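Local coordinates for odorant-binding protein 2a (Homo sapiens, PDB 4RUN) that binds and transports small hydrophobic volatile molecules, with a higher affinity for aldehydes and large fatty acids, at residues A[20-34]-A[137-149]. The protein carries 2 engineered substitutions. Numbering follows the deposited sequence.
Sequences VVDKDFPEDRRPRKV and LSEEDIFMPLQTG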
loop_
_atom_site.group_PDB
_atom_site.type_symbol
_atom_site.label_atom_id
_atom_site.label_comp_id
_atom_site.label_asym_id
_atom_site.label_seq_id
_atom_site.Cartn_x
_atom_site.Cartn_y
_atom_site.Cartn_z
ATOM N N VAL A 20 5.776 1.129 -5.249
ATOM C CA VAL A 20 6.833 2.113 -5.576
ATOM C C VAL A 20 7.288 2.710 -4.274
ATOM O O VAL A 20 6.494 2.871 -3.335
ATOM C CB VAL A 20 6.381 3.232 -6.561
ATOM C CG1 VAL A 20 5.520 4.287 -5.886
ATOM C CG2 VAL A 20 7.568 3.908 -7.233
ATOM N N VAL A 21 8.573 3.041 -4.240
ATOM C CA VAL A 21 9.262 3.462 -3.036
ATOM C C VAL A 21 10.234 4.591 -3.369
ATOM O O VAL A 21 10.741 4.643 -4.479
ATOM C CB VAL A 21 10.080 2.296 -2.474
ATOM C CG1 VAL A 21 9.177 1.318 -1.733
ATOM C CG2 VAL A 21 10.881 1.593 -3.582
ATOM N N ASP A 22 10.516 5.489 -2.427
ATOM C CA ASP A 22 11.505 6.524 -2.703
ATOM C C ASP A 22 12.884 5.908 -2.881
ATOM O O ASP A 22 13.122 4.755 -2.518
ATOM C CB ASP A 22 11.475 7.649 -1.653
ATOM C CG ASP A 22 11.767 7.179 -0.250
ATOM O OD1 ASP A 22 12.715 6.395 -0.045
ATOM O OD2 ASP A 22 11.078 7.654 0.682
ATOM N N LYS A 23 13.777 6.660 -3.501
ATOM C CA LYS A 23 15.150 6.217 -3.717
ATOM C C LYS A 23 16.031 5.919 -2.498
ATOM O O LYS A 23 17.112 5.365 -2.684
ATOM C CB LYS A 23 15.866 7.172 -4.663
ATOM C CG LYS A 23 15.319 7.023 -6.063
ATOM C CD LYS A 23 16.269 7.514 -7.133
ATOM C CE LYS A 23 15.676 7.208 -8.507
ATOM N NZ LYS A 23 15.777 5.765 -8.876
ATOM N N ASP A 24 15.613 6.275 -1.281
ATOM C CA ASP A 24 16.350 5.884 -0.070
ATOM C C ASP A 24 15.999 4.475 0.385
ATOM O O ASP A 24 16.777 3.846 1.099
ATOM C CB ASP A 24 16.068 6.848 1.078
ATOM C CG ASP A 24 16.417 8.282 0.740
ATOM O OD1 ASP A 24 17.530 8.528 0.218
ATOM O OD2 ASP A 24 15.578 9.162 1.024
ATOM N N PHE A 25 14.819 3.997 -0.018
ATOM C CA PHE A 25 14.334 2.657 0.317
ATOM C C PHE A 25 15.329 1.575 -0.084
ATOM O O PHE A 25 15.603 1.405 -1.271
ATOM C CB PHE A 25 13.032 2.395 -0.429
ATOM C CG PHE A 25 12.243 1.258 0.127
ATOM C CD1 PHE A 25 11.333 1.449 1.165
ATOM C CD2 PHE A 25 12.419 -0.016 -0.386
ATOM C CE1 PHE A 25 10.613 0.384 1.672
ATOM C CE2 PHE A 25 11.713 -1.081 0.120
ATOM C CZ PHE A 25 10.808 -0.883 1.153
ATOM N N PRO A 26 15.859 0.828 0.898
ATOM C CA PRO A 26 16.824 -0.226 0.578
ATOM C C PRO A 26 16.221 -1.356 -0.241
ATOM O O PRO A 26 15.106 -1.799 0.037
ATOM C CB PRO A 26 17.259 -0.740 1.949
ATOM C CG PRO A 26 16.845 0.305 2.928
ATOM C CD PRO A 26 15.637 0.959 2.350
ATOM N N GLU A 27 16.947 -1.817 -1.249
ATOM C CA GLU A 27 16.452 -2.866 -2.125
ATOM C C GLU A 27 16.185 -4.159 -1.354
ATOM O O GLU A 27 15.157 -4.806 -1.540
ATOM C CB GLU A 27 17.440 -3.108 -3.261
ATOM C CG GLU A 27 16.817 -3.735 -4.499
ATOM C CD GLU A 27 17.853 -4.119 -5.538
ATOM O OE1 GLU A 27 19.029 -3.717 -5.402
ATOM O OE2 GLU A 27 17.494 -4.832 -6.494
ATOM N N ASP A 28 17.123 -4.527 -0.481
ATOM C CA ASP A 28 16.947 -5.647 0.451
ATOM C C ASP A 28 15.574 -5.615 1.144
ATOM O O ASP A 28 15.040 -6.644 1.535
ATOM C CB ASP A 28 18.120 -5.729 1.461
ATOM C CG ASP A 28 17.884 -4.934 2.762
ATOM O OD1 ASP A 28 16.818 -4.318 2.927
ATOM O OD2 ASP A 28 18.779 -4.940 3.647
ATOM N N ARG A 29 14.984 -4.433 1.250
ATOM C CA ARG A 29 13.773 -4.240 2.041
ATOM C C ARG A 29 12.461 -4.470 1.276
ATOM O O ARG A 29 11.394 -4.489 1.880
ATOM C CB ARG A 29 13.756 -2.824 2.609
ATOM C CG ARG A 29 13.162 -2.759 3.989
ATOM C CD ARG A 29 13.269 -1.391 4.628
ATOM N NE ARG A 29 12.213 -1.308 5.633
ATOM C CZ ARG A 29 12.302 -1.795 6.864
ATOM N NH1 ARG A 29 13.423 -2.367 7.292
ATOM N NH2 ARG A 29 11.261 -1.684 7.681
ATOM N N ARG A 30 12.528 -4.628 -0.044
ATOM C CA ARG A 30 11.320 -4.767 -0.855
ATOM C C ARG A 30 10.581 -6.097 -0.695
ATOM O O ARG A 30 11.201 -7.148 -0.776
ATOM C CB ARG A 30 11.665 -4.669 -2.323
ATOM C CG ARG A 30 12.335 -3.376 -2.708
ATOM C CD ARG A 30 12.577 -3.323 -4.186
ATOM N NE ARG A 30 13.141 -2.037 -4.560
ATOM C CZ ARG A 30 13.181 -1.580 -5.805
ATOM N NH1 ARG A 30 12.700 -2.314 -6.811
ATOM N NH2 ARG A 30 13.699 -0.389 -6.035
ATOM N N PRO A 31 9.254 -6.053 -0.508
ATOM C CA PRO A 31 8.420 -7.234 -0.550
ATOM C C PRO A 31 8.577 -8.044 -1.844
ATOM O O PRO A 31 8.449 -7.485 -2.923
ATOM C CB PRO A 31 7.011 -6.655 -0.471
ATOM C CG PRO A 31 7.165 -5.360 0.244
ATOM C CD PRO A 31 8.482 -4.844 -0.183
ATOM N N ARG A 32 8.889 -9.334 -1.725
ATOM C CA ARG A 32 8.952 -10.232 -2.866
ATOM C C ARG A 32 7.562 -10.710 -3.165
ATOM O O ARG A 32 7.187 -10.852 -4.319
ATOM C CB ARG A 32 9.781 -11.481 -2.572
ATOM C CG ARG A 32 11.275 -11.258 -2.442
ATOM C CD ARG A 32 11.959 -12.531 -1.954
ATOM N NE ARG A 32 11.493 -13.737 -2.665
ATOM C CZ ARG A 32 10.981 -14.844 -2.102
ATOM N NH1 ARG A 32 10.844 -14.963 -0.786
ATOM N NH2 ARG A 32 10.596 -15.860 -2.868
ATOM N N LYS A 33 6.826 -11.020 -2.105
ATOM C CA LYS A 33 5.495 -11.581 -2.206
ATOM C C LYS A 33 4.619 -10.794 -1.276
ATOM O O LYS A 33 5.116 -10.062 -0.455
ATOM C CB LYS A 33 5.500 -13.054 -1.806
ATOM C CG LYS A 33 6.506 -13.884 -2.598
ATOM C CD LYS A 33 6.561 -15.336 -2.146
ATOM C CE LYS A 33 7.051 -16.231 -3.274
ATOM N NZ LYS A 33 7.115 -17.659 -2.865
ATOM N N VAL A 34 3.311 -10.940 -1.415
ATOM C CA VAL A 34 2.362 -10.204 -0.594
ATOM C C VAL A 34 0.994 -10.884 -0.622
ATOM O O VAL A 34 0.555 -11.362 -1.663
ATOM C CB VAL A 34 2.246 -8.739 -1.073
ATOM C CG1 VAL A 34 1.574 -8.673 -2.439
ATOM C CG2 VAL A 34 1.485 -7.901 -0.053
ATOM N N LEU A 137 8.282 10.577 -7.495
ATOM C CA LEU A 137 8.853 9.220 -7.473
ATOM C C LEU A 137 9.194 8.764 -8.907
ATOM O O LEU A 137 8.863 9.455 -9.874
ATOM C CB LEU A 137 7.897 8.234 -6.766
ATOM C CG LEU A 137 7.617 8.492 -5.272
ATOM C CD1 LEU A 137 6.458 7.653 -4.742
ATOM C CD2 LEU A 137 8.869 8.283 -4.422
ATOM N N SER A 138 9.883 7.631 -9.034
ATOM C CA SER A 138 10.464 7.204 -10.318
ATOM C C SER A 138 9.941 5.867 -10.834
ATOM O O SER A 138 9.685 4.948 -10.055
ATOM C CB SER A 138 11.984 7.123 -10.167
ATOM O OG SER A 138 12.617 6.790 -11.391
ATOM N N GLU A 139 9.821 5.770 -12.157
ATOM C CA GLU A 139 9.300 4.582 -12.852
ATOM C C GLU A 139 10.120 3.326 -12.598
ATOM O O GLU A 139 9.581 2.235 -12.437
ATOM C CB GLU A 139 9.239 4.840 -14.372
ATOM C CG GLU A 139 10.571 4.882 -15.110
ATOM C CD GLU A 139 10.467 5.692 -16.382
ATOM O OE1 GLU A 139 11.032 6.803 -16.419
ATOM O OE2 GLU A 139 9.785 5.241 -17.324
ATOM N N GLU A 140 11.433 3.502 -12.552
ATOM C CA GLU A 140 12.377 2.403 -12.452
ATOM C C GLU A 140 12.394 1.847 -11.034
ATOM O O GLU A 140 12.928 0.772 -10.803
ATOM C CB GLU A 140 13.775 2.900 -12.873
ATOM C CG GLU A 140 14.480 3.757 -11.834
ATOM C CD GLU A 140 15.301 4.861 -12.467
ATOM O OE1 GLU A 140 14.812 6.008 -12.577
ATOM O OE2 GLU A 140 16.440 4.566 -12.875
ATOM N N ASP A 141 11.816 2.581 -10.088
ATOM C CA ASP A 141 11.615 2.063 -8.746
ATOM C C ASP A 141 10.189 1.476 -8.571
ATOM O O ASP A 141 9.703 1.363 -7.438
ATOM C CB ASP A 141 11.838 3.159 -7.702
ATOM C CG ASP A 141 13.243 3.747 -7.743
ATOM O OD1 ASP A 141 14.229 2.982 -7.725
ATOM O OD2 ASP A 141 13.362 4.986 -7.796
ATOM N N ILE A 142 9.504 1.144 -9.672
ATOM C CA ILE A 142 8.208 0.478 -9.582
ATOM C C ILE A 142 8.418 -1.015 -9.742
ATOM O O ILE A 142 9.001 -1.467 -10.712
ATOM C CB ILE A 142 7.190 0.950 -10.643
ATOM C CG1 ILE A 142 6.916 2.445 -10.487
ATOM C CG2 ILE A 142 5.886 0.153 -10.522
ATOM C CD1 ILE A 142 5.961 3.014 -11.513
ATOM N N PHE A 143 7.905 -1.779 -8.793
ATOM C CA PHE A 143 8.096 -3.218 -8.774
ATOM C C PHE A 143 6.759 -3.846 -8.381
ATOM O O PHE A 143 5.878 -3.184 -7.808
ATOM C CB PHE A 143 9.279 -3.581 -7.848
ATOM C CG PHE A 143 9.037 -3.303 -6.391
ATOM C CD1 PHE A 143 9.360 -2.068 -5.842
ATOM C CD2 PHE A 143 8.519 -4.288 -5.555
ATOM C CE1 PHE A 143 9.152 -1.823 -4.490
ATOM C CE2 PHE A 143 8.308 -4.050 -4.201
ATOM C CZ PHE A 143 8.629 -2.819 -3.666
ATOM N N MET A 144 6.587 -5.107 -8.747
ATOM C CA MET A 144 5.299 -5.766 -8.618
ATOM C C MET A 144 5.442 -7.067 -7.872
ATOM O O MET A 144 5.823 -8.095 -8.441
ATOM C CB MET A 144 4.709 -5.998 -10.000
ATOM C CG MET A 144 4.591 -4.712 -10.801
ATOM S SD MET A 144 4.557 -5.136 -12.535
ATOM C CE MET A 144 3.035 -6.082 -12.600
ATOM N N PRO A 145 5.135 -7.038 -6.579
ATOM C CA PRO A 145 5.383 -8.276 -5.853
ATOM C C PRO A 145 4.414 -9.385 -6.228
ATOM O O PRO A 145 3.348 -9.121 -6.768
ATOM C CB PRO A 145 5.231 -7.866 -4.390
ATOM C CG PRO A 145 4.383 -6.651 -4.412
ATOM C CD PRO A 145 4.661 -5.949 -5.713
ATOM N N LEU A 146 4.822 -10.623 -5.994
ATOM C CA LEU A 146 3.996 -11.781 -6.295
ATOM C C LEU A 146 2.818 -11.807 -5.350
ATOM O O LEU A 146 2.998 -11.630 -4.148
ATOM C CB LEU A 146 4.813 -13.040 -6.126
ATOM C CG LEU A 146 5.723 -13.373 -7.300
ATOM C CD1 LEU A 146 6.546 -14.602 -6.911
ATOM C CD2 LEU A 146 4.931 -13.572 -8.594
ATOM N N GLN A 147 1.609 -11.974 -5.884
ATOM C CA GLN A 147 0.425 -12.052 -5.038
ATOM C C GLN A 147 0.237 -13.483 -4.580
ATOM O O GLN A 147 0.283 -14.400 -5.390
ATOM C CB GLN A 147 -0.816 -11.560 -5.762
ATOM C CG GLN A 147 -1.898 -11.091 -4.785
ATOM C CD GLN A 147 -1.835 -9.600 -4.516
ATOM O OE1 GLN A 147 -1.828 -9.151 -3.357
ATOM N NE2 GLN A 147 -1.802 -8.813 -5.593
ATOM N N THR A 148 0.045 -13.665 -3.278
ATOM C CA THR A 148 0.011 -14.992 -2.681
ATOM C C THR A 148 -1.016 -15.044 -1.568
ATOM O O THR A 148 -1.622 -14.039 -1.234
ATOM C CB THR A 148 1.375 -15.363 -2.064
ATOM O OG1 THR A 148 1.705 -14.410 -1.044
ATOM C CG2 THR A 148 2.469 -15.384 -3.125
ATOM N N GLY A 149 -1.209 -16.233 -1.008
ATOM C CA GLY A 149 -1.893 -16.379 0.261
ATOM C C GLY A 149 -0.928 -15.949 1.353
ATOM O O GLY A 149 0.197 -15.516 1.073
HETATM O O HOH W 1 11.237 6.226 -6.567
#
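F143 and D141 of the C-terminal segment, which runs on after helix 122-134, pack and pair against V21, K23 and R30 in a mixed contact of salt bridges, apolar packing and strand pairing. It lies along the long loop joining the first two strands of the lipocalin barrel, with V21 and V34 on the flanking strands and R30 in the loop between them. The contact illustrates how an extended tail can be fastened to a barrel by a different chemistry at each end. At one end the bonding is parallel β: the N-H of L146 reaches R32 O at 2.9 Å, L146 O receives V34 N, and V34 O takes T148 N. Toward the middle, F143 packs against V21, R30 and P31. With its ring swung between its own backbone N and carbonyl carbon (chi1 67°), it meets V21 CG2 at its edge, while R30 CD stands 3.8 Å from the ring centroid in a CH-pi contact. The extended R30 chain turns its guanidinium nearly parallel to the ring, the planes 19° apart, with F143 CD1 over one face. At the far end K23 bends at its tip to put NZ 2.8 Å from D141 OD2, on the syn side of the carboxylate; R30 NH2 pairs with D141 OD1 only at long range, 3.8 Å. A water joins OD2 to V21 O and S138 N, and V20 packs on L137 and I142 alongside. K23 and the water, with R30 a weak partner, would be expected to favour the ionised carboxylate, so charge and apolar packing probably hold the tail here, and mainly backbone bonds beyond P145.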